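Galactan 1,3-beta-galactosidase (Phanerochaete chrysosporium, PDB 7BYS) probably hydrolyses the beta-1,3-galactan chains of arabinogalactan from their ends, pairing a family 43 glycosidase domain with a calcium-containing carbohydrate-binding module. Local coordinates at residues I284-V289 and V392-V397; G312-S317 and K330-L335; V397-N402 and N406-G411. All coordinates share one frame; numbering follows the deposited sequence.

Contact 1. Residues I284-V289 and V392-V397; sequences IVHADV and VISVPV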
ATOM      1  N   ILE A 284      10.184   6.969  -3.582  1.00 10.59           N
ATOM      2  CA  ILE A 284      10.049   5.960  -2.542  1.00  8.95           C
ATOM      3  C   ILE A 284      11.438   5.549  -2.077  1.00 10.46           C
ATOM      4  O   ILE A 284      12.334   5.299  -2.892  1.00 10.54           O
ATOM      5  CB  ILE A 284       9.259   4.756  -3.081  1.00  9.18           C
ATOM      6  CG1 ILE A 284       7.762   5.065  -3.118  1.00  8.42           C
ATOM      7  CG2 ILE A 284       9.564   3.501  -2.255  1.00  9.93           C
ATOM      8  CD1 ILE A 284       6.918   3.956  -3.739  1.00 11.10           C
ATOM      9  N   VAL A 285      11.629   5.508  -0.765  1.00  9.92           N
ATOM     10  CA  VAL A 285      12.811   4.908  -0.158  1.00 10.67           C
ATOM     11  C   VAL A 285      12.459   3.451   0.109  1.00  8.85           C
ATOM     12  O   VAL A 285      11.592   3.157   0.937  1.00  9.20           O
ATOM     13  CB  VAL A 285      13.167   5.620   1.147  1.00 10.14           C
ATOM     14  CG1 VAL A 285      14.401   4.979   1.800  1.00 12.83           C
ATOM     15  CG2 VAL A 285      13.382   7.107   0.895  1.00 10.58           C
ATOM     16  N   HIS A 286      13.098   2.533  -0.610  1.00 10.45           N
ATOM     17  CA  HIS A 286      12.778   1.115  -0.452  1.00 11.15           C
ATOM     18  C   HIS A 286      13.453   0.588   0.807  1.00 12.26           C
ATOM     19  O   HIS A 286      14.600   0.128   0.782  1.00 16.20           O
ATOM     20  CB  HIS A 286      13.198   0.316  -1.675  1.00 11.90           C
ATOM     21  CG  HIS A 286      12.844  -1.129  -1.577  1.00 11.34           C
ATOM     22  ND1 HIS A 286      13.795  -2.117  -1.415  1.00 15.47           N
ATOM     23  CD2 HIS A 286      11.642  -1.751  -1.559  1.00  9.98           C
ATOM     24  CE1 HIS A 286      13.193  -3.290  -1.341  1.00 14.33           C
ATOM     25  NE2 HIS A 286      11.889  -3.097  -1.428  1.00 12.28           N
ATOM     26  N   ALA A 287      12.720   0.647   1.912  1.00 10.03           N
ATOM     27  CA  ALA A 287      13.207   0.264   3.234  1.00  9.55           C
ATOM     28  C   ALA A 287      12.372  -0.910   3.712  1.00  9.38           C
ATOM     29  O   ALA A 287      11.194  -0.741   4.047  1.00 10.32           O
ATOM     30  CB  ALA A 287      13.068   1.424   4.219  1.00 11.64           C
ATOM     31  N   ASP A 288      12.982  -2.103   3.758  1.00 10.07           N
ATOM     32  CA  ASP A 288      12.252  -3.292   4.186  1.00  9.97           C
ATOM     33  C   ASP A 288      11.736  -3.141   5.608  1.00  8.04           C
ATOM     34  O   ASP A 288      10.662  -3.653   5.939  1.00  9.00           O
ATOM     35  CB  ASP A 288      13.160  -4.529   4.143  1.00 10.24           C
ATOM     36  CG  ASP A 288      13.715  -4.827   2.754  1.00 11.77           C
ATOM     37  OD1 ASP A 288      12.944  -4.820   1.773  1.00 12.33           O
ATOM     38  OD2 ASP A 288      14.929  -5.100   2.648  1.00 11.91           O
ATOM     39  N   VAL A 289      12.488  -2.431   6.451  1.00 10.25           N
ATOM     40  CA  VAL A 289      12.156  -2.205   7.852  1.00 10.77           C
ATOM     41  C   VAL A 289      12.511  -0.757   8.158  1.00 11.23           C
ATOM     42  O   VAL A 289      13.663  -0.349   7.994  1.00 10.73           O
ATOM     43  CB  VAL A 289      12.959  -3.146   8.770  1.00 11.24           C
ATOM     44  CG1 VAL A 289      12.606  -2.907  10.225  1.00 13.36           C
ATOM     45  CG2 VAL A 289      12.718  -4.612   8.404  1.00 11.35           C
ATOM     46  N   VAL A 392      13.709  -8.244  -9.259  1.00  8.48           N
ATOM     47  CA  VAL A 392      13.775  -8.686  -7.868  1.00  9.14           C
ATOM     48  C   VAL A 392      12.930  -7.749  -7.011  1.00  9.96           C
ATOM     49  O   VAL A 392      13.012  -6.518  -7.150  1.00 10.88           O
ATOM     50  CB  VAL A 392      15.233  -8.740  -7.382  1.00  8.67           C
ATOM     51  CG1 VAL A 392      15.305  -8.948  -5.855  1.00  8.78           C
ATOM     52  CG2 VAL A 392      15.967  -9.846  -8.131  1.00 11.65           C
ATOM     53  N   ILE A 393      12.089  -8.328  -6.154  1.00  8.59           N
ATOM     54  CA  ILE A 393      11.456  -7.612  -5.057  1.00  8.53           C
ATOM     55  C   ILE A 393      11.728  -8.387  -3.776  1.00 10.25           C
ATOM     56  O   ILE A 393      12.311  -9.466  -3.807  1.00  9.67           O
ATOM     57  CB  ILE A 393       9.947  -7.379  -5.278  1.00 10.91           C
ATOM     58  CG1 ILE A 393       9.198  -8.712  -5.355  1.00 10.70           C
ATOM     59  CG2 ILE A 393       9.695  -6.499  -6.525  1.00 10.30           C
ATOM     60  CD1 ILE A 393       7.670  -8.586  -5.345  1.00 13.45           C
ATOM     61  N   SER A 394      11.301  -7.841  -2.641  1.00  7.73           N
ATOM     62  CA  SER A 394      11.535  -8.515  -1.370  1.00  7.82           C
ATOM     63  C   SER A 394      10.244  -8.683  -0.586  1.00  8.75           C
ATOM     64  O   SER A 394       9.334  -7.854  -0.673  1.00 10.51           O
ATOM     65  CB  SER A 394      12.588  -7.785  -0.523  1.00 10.85           C
ATOM     66  OG  SER A 394      12.072  -6.544  -0.058  1.00 12.85           O
ATOM     67  N   VAL A 395      10.191  -9.762   0.194  1.00  9.13           N
ATOM     68  CA  VAL A 395       9.113  -9.975   1.157  1.00  9.17           C
ATOM     69  C   VAL A 395       9.716 -10.331   2.508  1.00  8.92           C
ATOM     70  O   VAL A 395      10.787 -10.955   2.561  1.00  9.91           O
ATOM     71  CB  VAL A 395       8.123 -11.064   0.704  1.00  9.19           C
ATOM     72  CG1 VAL A 395       7.351 -10.626  -0.532  1.00 11.33           C
ATOM     73  CG2 VAL A 395       8.839 -12.397   0.470  1.00 10.75           C
ATOM     74  N   PRO A 396       9.057  -9.992   3.607  1.00  9.83           N
ATOM     75  CA  PRO A 396       9.663 -10.179   4.930  1.00  9.61           C
ATOM     76  C   PRO A 396       9.158 -11.412   5.652  1.00  9.46           C
ATOM     77  O   PRO A 396       8.013 -11.857   5.461  1.00 11.57           O
ATOM     78  CB  PRO A 396       9.208  -8.927   5.679  1.00 10.12           C
ATOM     79  CG  PRO A 396       7.820  -8.699   5.138  1.00 10.16           C
ATOM     80  CD  PRO A 396       7.900  -9.073   3.664  1.00  9.15           C
ATOM     81  N   VAL A 397      10.017 -11.955   6.510  1.00 10.41           N
ATOM     82  CA  VAL A 397       9.654 -13.030   7.427  1.00 11.61           C
ATOM     83  C   VAL A 397      10.370 -12.791   8.750  1.00  9.45           C
ATOM     84  O   VAL A 397      11.538 -12.391   8.772  1.00 11.91           O
ATOM     85  CB  VAL A 397       9.935 -14.429   6.825  1.00 13.22           C
ATOM     86  CG1 VAL A 397      11.425 -14.638   6.569  1.00 13.28           C
ATOM     87  CG2 VAL A 397       9.377 -15.526   7.730  1.00 15.33           C
TER
HETATM   88  O   HOH W   1      10.093  -5.204  -1.844  1.00 11.95           O
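Ser394 turns its hydroxyl into the notch between two side chains of the facing loop, Asp288 and His286, bonding to the first and only touching the edge of the second. The firm bond is to the carboxylate: Ser394 OG donates to Asp288 OD1 over 2.7 Å, meeting the oxygen from above the carboxylate plane, 36° out of it. With OG between the backbone N and the carbonyl carbon of its own residue (chi1 69°), the hydroxyl is directed toward the loop. Serine suits the place, being short enough to leave room for both partners while still supplying a proton.

The imidazole of His286 presents an edge rather than a face. Its CE1 lies 3.7 Å from Ser394 OG, near the ring plane, a contact rather than a bond. The polar link runs through a water, which lies in the ring plane 2.8 Å from His286 NE2 and accepts from Ser394 N at 3.0 Å. Thus the hydroxyl of Ser394 is held directly and its backbone N through a water. The ring is held in turn by aromatic neighbours, stacked on Trp239 and meeting Tyr273 with planes at about 55°.

On Asp288 the second oxygen, OD2, is bonded to the hydroxyls of Tyr358 and Tyr427, so both carboxylate oxygens are occupied in this buried setting. Several hydroxyl partners would be expected to stabilise the negative charge.

Residues 392-397 belong to an edge strand whose backbone pairs with strand 352-360 through Ile393 and Val395, leaving the intervening Ser394 facing the loop. The arrangement is a small polar interdomain junction, linking the loop after strand 283-284, in the last blade of the family 43 five-bladed beta-propeller, to the beta-sandwich of the carbohydrate-binding module.

Contact 2. Residues G312-S317 and K330-L335; sequences GQRGGS and KAVGYL. With CA (calcium ion), chain F.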
ATOM      1  N   GLY A 312      25.635 -19.296  -0.442  1.00 16.93           N
ATOM      2  CA  GLY A 312      25.176 -20.335   0.448  1.00 16.03           C
ATOM      3  C   GLY A 312      25.530 -21.711  -0.066  1.00 17.53           C
ATOM      4  O   GLY A 312      26.108 -21.885  -1.139  1.00 18.64           O
ATOM      5  N   GLN A 313      25.161 -22.715   0.724  1.00 14.17           N
ATOM      6  CA  GLN A 313      25.469 -24.102   0.417  1.00 13.13           C
ATOM      7  C   GLN A 313      24.246 -24.715  -0.254  1.00 11.42           C
ATOM      8  O   GLN A 313      23.188 -24.873   0.371  1.00 13.71           O
ATOM      9  CB  GLN A 313      25.852 -24.848   1.695  1.00 17.25           C
ATOM     10  CG  GLN A 313      27.273 -24.544   2.206  1.00 23.54           C
ATOM     11  CD  GLN A 313      27.599 -23.048   2.298  1.00 41.33           C
ATOM     12  OE1 GLN A 313      27.157 -22.356   3.224  1.00 35.91           O
ATOM     13  NE2 GLN A 313      28.379 -22.547   1.337  1.00 32.52           N
ATOM     14  N   ARG A 314      24.389 -25.056  -1.532  1.00 14.12           N
ATOM     15  CA  ARG A 314      23.288 -25.648  -2.277  1.00 14.01           C
ATOM     16  C   ARG A 314      23.214 -27.140  -2.010  1.00 14.86           C
ATOM     17  O   ARG A 314      24.242 -27.803  -1.847  1.00 20.00           O
ATOM     18  CB  ARG A 314      23.484 -25.420  -3.771  1.00 16.55           C
ATOM     19  CG  ARG A 314      23.181 -23.993  -4.184  1.00 14.71           C
ATOM     20  CD  ARG A 314      23.415 -23.783  -5.668  1.00 15.92           C
ATOM     21  NE  ARG A 314      24.837 -23.836  -5.988  1.00 18.21           N
ATOM     22  CZ  ARG A 314      25.384 -24.722  -6.808  1.00 20.25           C
ATOM     23  NH1 ARG A 314      24.631 -25.624  -7.417  1.00 20.03           N
ATOM     24  NH2 ARG A 314      26.688 -24.692  -7.031  1.00 25.01           N
ATOM     25  N   GLY A 315      21.995 -27.659  -1.954  1.00 13.98           N
ATOM     26  CA  GLY A 315      21.779 -29.086  -1.843  1.00 16.18           C
ATOM     27  C   GLY A 315      20.818 -29.570  -2.909  1.00 17.58           C
ATOM     28  O   GLY A 315      19.914 -28.850  -3.346  1.00 14.91           O
ATOM     29  N   GLY A 316      21.036 -30.807  -3.344  1.00 16.87           N
ATOM     30  CA  GLY A 316      20.158 -31.381  -4.346  1.00 15.17           C
ATOM     31  C   GLY A 316      20.302 -30.666  -5.677  1.00 14.28           C
ATOM     32  O   GLY A 316      21.415 -30.369  -6.129  1.00 15.88           O
ATOM     33  N   SER A 317      19.171 -30.342  -6.296  1.00 14.69           N
ATOM     34  CA  SER A 317      19.147 -29.918  -7.688  1.00 14.97           C
ATOM     35  C   SER A 317      19.153 -28.402  -7.877  1.00 13.72           C
ATOM     36  O   SER A 317      18.915 -27.937  -8.998  1.00 14.86           O
ATOM     37  CB  SER A 317      17.933 -30.527  -8.390  1.00 15.46           C
ATOM     38  OG  SER A 317      16.807 -30.580  -7.533  1.00 19.71           O
ATOM     39  N   LYS A 330      23.930 -12.701  -9.563  1.00 11.45           N
ATOM     40  CA  LYS A 330      23.645 -14.126  -9.455  1.00 11.07           C
ATOM     41  C   LYS A 330      22.516 -14.370  -8.463  1.00 11.27           C
ATOM     42  O   LYS A 330      22.289 -13.579  -7.546  1.00  9.81           O
ATOM     43  CB  LYS A 330      24.884 -14.913  -9.003  1.00 12.45           C
ATOM     44  CG  LYS A 330      26.032 -14.844 -10.000  1.00 15.04           C
ATOM     45  CD  LYS A 330      27.213 -15.688  -9.579  1.00 24.47           C
ATOM     46  CE  LYS A 330      28.336 -15.537 -10.595  0.70 32.78           C
ATOM     47  NZ  LYS A 330      27.809 -15.334 -11.979  0.70 31.22           N
ATOM     48  N   ALA A 331      21.811 -15.480  -8.663  1.00 10.87           N
ATOM     49  CA  ALA A 331      20.771 -15.930  -7.751  1.00 10.16           C
ATOM     50  C   ALA A 331      20.813 -17.450  -7.724  1.00  9.49           C
ATOM     51  O   ALA A 331      21.521 -18.082  -8.511  1.00 11.69           O
ATOM     52  CB  ALA A 331      19.383 -15.431  -8.183  1.00 11.73           C
ATOM     53  N   VAL A 332      20.027 -18.039  -6.832  1.00 10.29           N
ATOM     54  CA  VAL A 332      19.887 -19.491  -6.752  1.00 10.37           C
ATOM     55  C   VAL A 332      18.536 -19.866  -7.343  1.00 10.46           C
ATOM     56  O   VAL A 332      17.488 -19.386  -6.885  1.00 11.11           O
ATOM     57  CB  VAL A 332      20.041 -20.004  -5.314  1.00 10.28           C
ATOM     58  CG1 VAL A 332      19.744 -21.505  -5.257  1.00 11.86           C
ATOM     59  CG2 VAL A 332      21.449 -19.727  -4.817  1.00 12.96           C
ATOM     60  N   GLY A 333      18.565 -20.703  -8.379  1.00 10.32           N
ATOM     61  CA  GLY A 333      17.371 -21.212  -9.009  1.00 11.56           C
ATOM     62  C   GLY A 333      17.175 -22.694  -8.729  1.00 12.75           C
ATOM     63  O   GLY A 333      17.942 -23.338  -8.019  1.00 12.98           O
ATOM     64  N   TYR A 334      16.101 -23.225  -9.301  1.00 11.87           N
ATOM     65  CA  TYR A 334      15.724 -24.620  -9.089  1.00 14.04           C
ATOM     66  C   TYR A 334      15.632 -24.948  -7.596  1.00 14.41           C
ATOM     67  O   TYR A 334      16.067 -26.006  -7.126  1.00 14.19           O
ATOM     68  CB  TYR A 334      16.610 -25.581  -9.896  0.52 14.34           C
ATOM     69  CG  TYR A 334      16.511 -25.325 -11.397  0.52 14.77           C
ATOM     70  CD1 TYR A 334      17.142 -24.229 -11.981  0.52 15.65           C
ATOM     71  CD2 TYR A 334      15.758 -26.154 -12.219  0.52 18.93           C
ATOM     72  CE1 TYR A 334      17.046 -23.976 -13.336  0.52 19.12           C
ATOM     73  CE2 TYR A 334      15.658 -25.911 -13.581  0.52 19.20           C
ATOM     74  CZ  TYR A 334      16.300 -24.818 -14.131  0.52 19.11           C
ATOM     75  OH  TYR A 334      16.204 -24.573 -15.484  0.52 24.47           O
ATOM     76  N   LEU A 335      15.078 -24.004  -6.835  1.00 10.67           N
ATOM     77  CA  LEU A 335      14.804 -24.193  -5.421  1.00 12.15           C
ATOM     78  C   LEU A 335      13.430 -24.804  -5.260  1.00 13.70           C
ATOM     79  O   LEU A 335      12.501 -24.500  -6.014  1.00 12.57           O
ATOM     80  CB  LEU A 335      14.824 -22.860  -4.676  1.00 13.48           C
ATOM     81  CG  LEU A 335      16.214 -22.313  -4.386  1.00 11.64           C
ATOM     82  CD1 LEU A 335      16.082 -20.898  -3.799  1.00 14.04           C
ATOM     83  CD2 LEU A 335      17.009 -23.237  -3.458  1.00 13.94           C
TER
HETATM   84 CA    CA F 503      22.630 -12.569  -5.455  1.00 10.41          CA
HETATM   85  O   HOH W   2      15.205 -28.450  -7.853  1.00 16.60           O
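At the sugar-binding end of the family 35 beta-sandwich, Tyr334, which binds beta-D-galactose in this protein although no galactose is bound in this structure, meets Ser317, just past the end of strand 313-316. The direct touch is modest: the carbonyl O of Ser317 lies 3.4 Å from Tyr334 CB, and it approaches the ring obliquely. With CG anti to its own carbonyl carbon (chi1 -60°) in the conformer given, the phenol leads away from Ser317, consistent with an exposed aromatic at a sugar site.

A water bridges the same two residues, 2.7 Å from Ser317 OG and 2.7 Å from Tyr334 O. The backbone N of Tyr334 is hydrogen-bonded to a citrate, probably from the crystallisation liquor. Further back, aliphatic atoms replace polar ones. Arg314 CD comes within 4.3 Å of Val332 CG1, so the CD methylene of an exposed arginine lies against a buried valine, while its guanidinium reaches the carbonyl of Ser318 through NH1. At the far end of the strand, Lys330 O binds the calcium ion at 2.4 Å, a site shared with Glu308, Glu310, Ser327 and Asp422.

The two segments are not backbone-paired with each other: strand 313-316 borders strand 339-349 at the margin of its sheet, strand 330-333 pairs with strand 319-322, and Val332 packs inward on Val341 of strand 339-349.

Contact 3. Residues V397-N402 and N406-G411; sequences VKLNLN and NSITFG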
ATOM      1  N   VAL A 397      10.017 -11.955   6.510  1.00 10.41           N
ATOM      2  CA  VAL A 397       9.654 -13.030   7.427  1.00 11.61           C
ATOM      3  C   VAL A 397      10.370 -12.791   8.750  1.00  9.45           C
ATOM      4  O   VAL A 397      11.538 -12.391   8.772  1.00 11.91           O
ATOM      5  CB  VAL A 397       9.935 -14.429   6.825  1.00 13.22           C
ATOM      6  CG1 VAL A 397      11.425 -14.638   6.569  1.00 13.28           C
ATOM      7  CG2 VAL A 397       9.377 -15.526   7.730  1.00 15.33           C
ATOM      8  N   LYS A 398       9.651 -12.998   9.855  1.00 12.31           N
ATOM      9  CA  LYS A 398      10.197 -12.790  11.192  1.00 12.53           C
ATOM     10  C   LYS A 398      10.734 -14.119  11.714  1.00 13.46           C
ATOM     11  O   LYS A 398       9.974 -15.079  11.871  1.00 16.54           O
ATOM     12  CB  LYS A 398       9.122 -12.247  12.129  1.00 15.44           C
ATOM     13  CG  LYS A 398       9.698 -11.514  13.339  1.00 24.41           C
ATOM     14  CD  LYS A 398       8.629 -10.678  14.045  1.00 27.69           C
ATOM     15  CE  LYS A 398       7.458 -11.547  14.463  1.00 36.92           C
ATOM     16  NZ  LYS A 398       6.151 -10.962  14.040  1.00 40.36           N
ATOM     17  N   LEU A 399      12.040 -14.174  11.969  1.00 12.82           N
ATOM     18  CA  LEU A 399      12.704 -15.417  12.347  1.00 13.21           C
ATOM     19  C   LEU A 399      13.323 -15.300  13.733  1.00 16.05           C
ATOM     20  O   LEU A 399      13.930 -14.280  14.071  1.00 15.28           O
ATOM     21  CB  LEU A 399      13.802 -15.774  11.339  1.00 17.39           C
ATOM     22  CG  LEU A 399      13.336 -15.987   9.894  1.00 13.85           C
ATOM     23  CD1 LEU A 399      14.498 -16.337   8.994  1.00 17.52           C
ATOM     24  CD2 LEU A 399      12.258 -17.060   9.819  1.00 15.30           C
ATOM     25  N   ASN A 400      13.198 -16.372  14.519  1.00 20.98           N
ATOM     26  CA  ASN A 400      13.852 -16.466  15.821  1.00 21.83           C
ATOM     27  C   ASN A 400      15.248 -17.043  15.631  1.00 18.64           C
ATOM     28  O   ASN A 400      15.396 -18.197  15.213  1.00 23.49           O
ATOM     29  CB  ASN A 400      13.040 -17.353  16.763  1.00 22.81           C
ATOM     30  CG  ASN A 400      11.826 -16.642  17.329  1.00 33.46           C
ATOM     31  OD1 ASN A 400      11.856 -15.433  17.566  1.00 41.00           O
ATOM     32  ND2 ASN A 400      10.745 -17.385  17.532  1.00 40.11           N
ATOM     33  N   LEU A 401      16.265 -16.246  15.939  1.00 15.22           N
ATOM     34  CA  LEU A 401      17.659 -16.622  15.777  1.00 16.55           C
ATOM     35  C   LEU A 401      18.318 -16.768  17.143  1.00 23.05           C
ATOM     36  O   LEU A 401      17.804 -16.295  18.162  1.00 24.27           O
ATOM     37  CB  LEU A 401      18.417 -15.576  14.953  1.00 20.04           C
ATOM     38  CG  LEU A 401      17.832 -15.205  13.586  1.00 16.18           C
ATOM     39  CD1 LEU A 401      18.624 -14.081  12.951  1.00 19.69           C
ATOM     40  CD2 LEU A 401      17.843 -16.442  12.701  1.00 18.84           C
ATOM     41  N   ASN A 402      19.463 -17.439  17.155  1.00 20.51           N
ATOM     42  CA  ASN A 402      20.245 -17.610  18.371  1.00 27.66           C
ATOM     43  C   ASN A 402      21.431 -16.656  18.363  1.00 23.57           C
ATOM     44  O   ASN A 402      21.891 -16.208  17.313  1.00 23.34           O
ATOM     45  CB  ASN A 402      20.757 -19.048  18.496  1.00 23.09           C
ATOM     46  CG  ASN A 402      19.640 -20.054  18.618  1.00 23.73           C
ATOM     47  OD1 ASN A 402      18.592 -19.769  19.199  1.00 34.45           O
ATOM     48  ND2 ASN A 402      19.855 -21.245  18.069  1.00 30.89           N
ATOM     49  N   ASN A 406      23.991 -18.759  12.872  1.00 16.89           N
ATOM     50  CA  ASN A 406      22.740 -19.427  12.568  1.00 17.61           C
ATOM     51  C   ASN A 406      22.775 -19.879  11.120  1.00 14.50           C
ATOM     52  O   ASN A 406      23.528 -19.346  10.305  1.00 17.03           O
ATOM     53  CB  ASN A 406      21.556 -18.468  12.719  1.00 14.15           C
ATOM     54  CG  ASN A 406      21.347 -18.027  14.149  1.00 19.45           C
ATOM     55  OD1 ASN A 406      20.577 -18.635  14.883  1.00 18.45           O
ATOM     56  ND2 ASN A 406      22.029 -16.957  14.546  1.00 16.23           N
ATOM     57  N   SER A 407      21.942 -20.870  10.813  1.00 15.92           N
ATOM     58  CA  SER A 407      21.725 -21.317   9.442  1.00 14.58           C
ATOM     59  C   SER A 407      20.258 -21.140   9.078  1.00 16.27           C
ATOM     60  O   SER A 407      19.369 -21.344   9.912  1.00 18.85           O
ATOM     61  CB  SER A 407      22.096 -22.800   9.289  0.66 18.26           C
ATOM     62  OG  SER A 407      21.036 -23.645   9.729  0.66 15.98           O
ATOM     63  N   ILE A 408      20.004 -20.748   7.832  1.00 12.72           N
ATOM     64  CA  ILE A 408      18.644 -20.628   7.317  1.00 13.14           C
ATOM     65  C   ILE A 408      18.572 -21.412   6.015  1.00 14.37           C
ATOM     66  O   ILE A 408      19.341 -21.142   5.087  1.00 13.36           O
ATOM     67  CB  ILE A 408      18.230 -19.166   7.083  1.00 14.66           C
ATOM     68  CG1 ILE A 408      18.486 -18.316   8.333  1.00 15.95           C
ATOM     69  CG2 ILE A 408      16.766 -19.101   6.684  1.00 17.08           C
ATOM     70  CD1 ILE A 408      18.321 -16.811   8.092  1.00 17.34           C
ATOM     71  N   THR A 409      17.663 -22.382   5.948  1.00 13.38           N
ATOM     72  CA  THR A 409      17.548 -23.269   4.795  1.00 12.89           C
ATOM     73  C   THR A 409      16.270 -22.943   4.032  1.00 11.98           C
ATOM     74  O   THR A 409      15.191 -22.843   4.630  1.00 11.47           O
ATOM     75  CB  THR A 409      17.547 -24.735   5.234  1.00 15.69           C
ATOM     76  OG1 THR A 409      18.824 -25.062   5.792  1.00 19.72           O
ATOM     77  CG2 THR A 409      17.312 -25.640   4.045  1.00 16.06           C
ATOM     78  N   PHE A 410      16.394 -22.803   2.714  1.00 12.47           N
ATOM     79  CA  PHE A 410      15.290 -22.449   1.826  1.00 12.15           C
ATOM     80  C   PHE A 410      15.005 -23.590   0.860  1.00 10.97           C
ATOM     81  O   PHE A 410      15.930 -24.151   0.262  1.00 12.56           O
ATOM     82  CB  PHE A 410      15.639 -21.191   1.024  1.00 11.61           C
ATOM     83  CG  PHE A 410      15.890 -19.993   1.878  1.00 11.09           C
ATOM     84  CD1 PHE A 410      14.837 -19.157   2.227  1.00 11.42           C
ATOM     85  CD2 PHE A 410      17.168 -19.690   2.326  1.00 11.40           C
ATOM     86  CE1 PHE A 410      15.056 -18.040   3.025  1.00 13.67           C
ATOM     87  CE2 PHE A 410      17.387 -18.581   3.121  1.00 14.19           C
ATOM     88  CZ  PHE A 410      16.328 -17.755   3.470  1.00 13.09           C
ATOM     89  N   GLY A 411      13.723 -23.925   0.717  1.00 11.01           N
ATOM     90  CA  GLY A 411      13.265 -24.828  -0.314  1.00 10.84           C
ATOM     91  C   GLY A 411      13.162 -26.284   0.078  1.00 11.52           C
ATOM     92  O   GLY A 411      12.789 -27.098  -0.772  1.00 14.32           O
TER
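Asn402 and Asn406 close a beta-arch: strands 392-402 and 405-410, separated by a very short turn, enter opposite sheets of the beta-sandwich and face each other through their side chains. Over residues 397-402 and 406-410 the axes come within 7.6 Å at an angle of 147°, roughly antiparallel, yet each strand finds its backbone partners elsewhere.

The loose side is the outer face of the first strand. Lys398 and Asn400 are exposed there, and the Asn402 side chain, also exposed, crosses that of Asn406 at about a right angle without a bond between the two side-chain amides.

The tight part lies inside the arch. Leu399 and Ile408 reach toward one another tip to tip, CD1 to CD1 at 4.0 Å, and both are buried. Branched aliphatic chains suit this place because they fill the gap between sheets without needing polar partners; Val373 and Val371 of strand 367-373 and Ile424 of strand 420-426 continue the same core. Nearer the turn, Leu401 crosses the Asn406 amide obliquely. Its CB is 3.7 Å from Asn406 OD1 and its CD2 4.1 Å from Asn406 CG, so a hydrocarbon branch lies against a buried polar group.

The buried amide of Asn406 has its polar atoms satisfied, since each end is used twice. Besides its bonds to Asn402, OD1 accepts from Asn374 ND2 and ND2 donates to Val346 O, four bonds that fix the rotation of the group. Asparagine is apt here, as one short side chain can both donate and accept. What it grips across the arch is the backbone of Asn402. With Asn406 CG anti to the carbonyl carbon (chi1 -66°), OD1 accepts from Asn402 N at 2.8 Å and ND2 donates to Asn402 O at 2.9 Å, that oxygen only 5° out of the amide plane.

Contacts 1 and 3 follow one strand, 392-402, and share Val397: the strand meets the propeller loop first, then turns into the arch, with contact centres about 17 Å apart. Contact 2 lies about 16 Å from contact 3, centre to centre, and touches it where Leu335 CD2 approaches Phe410 O at 4.0 Å. Contacts 1 and 2 are separated by about 22 Å between centres. The calcium bound at contact 2 is about 12 Å from the Ser394 side chain of contact 1. Only contact 2 reaches the module's galactose site, empty of sugar here, its Tyr334 side chain lying about 6 Å from that of Asp420; contact 3 is away from the sites.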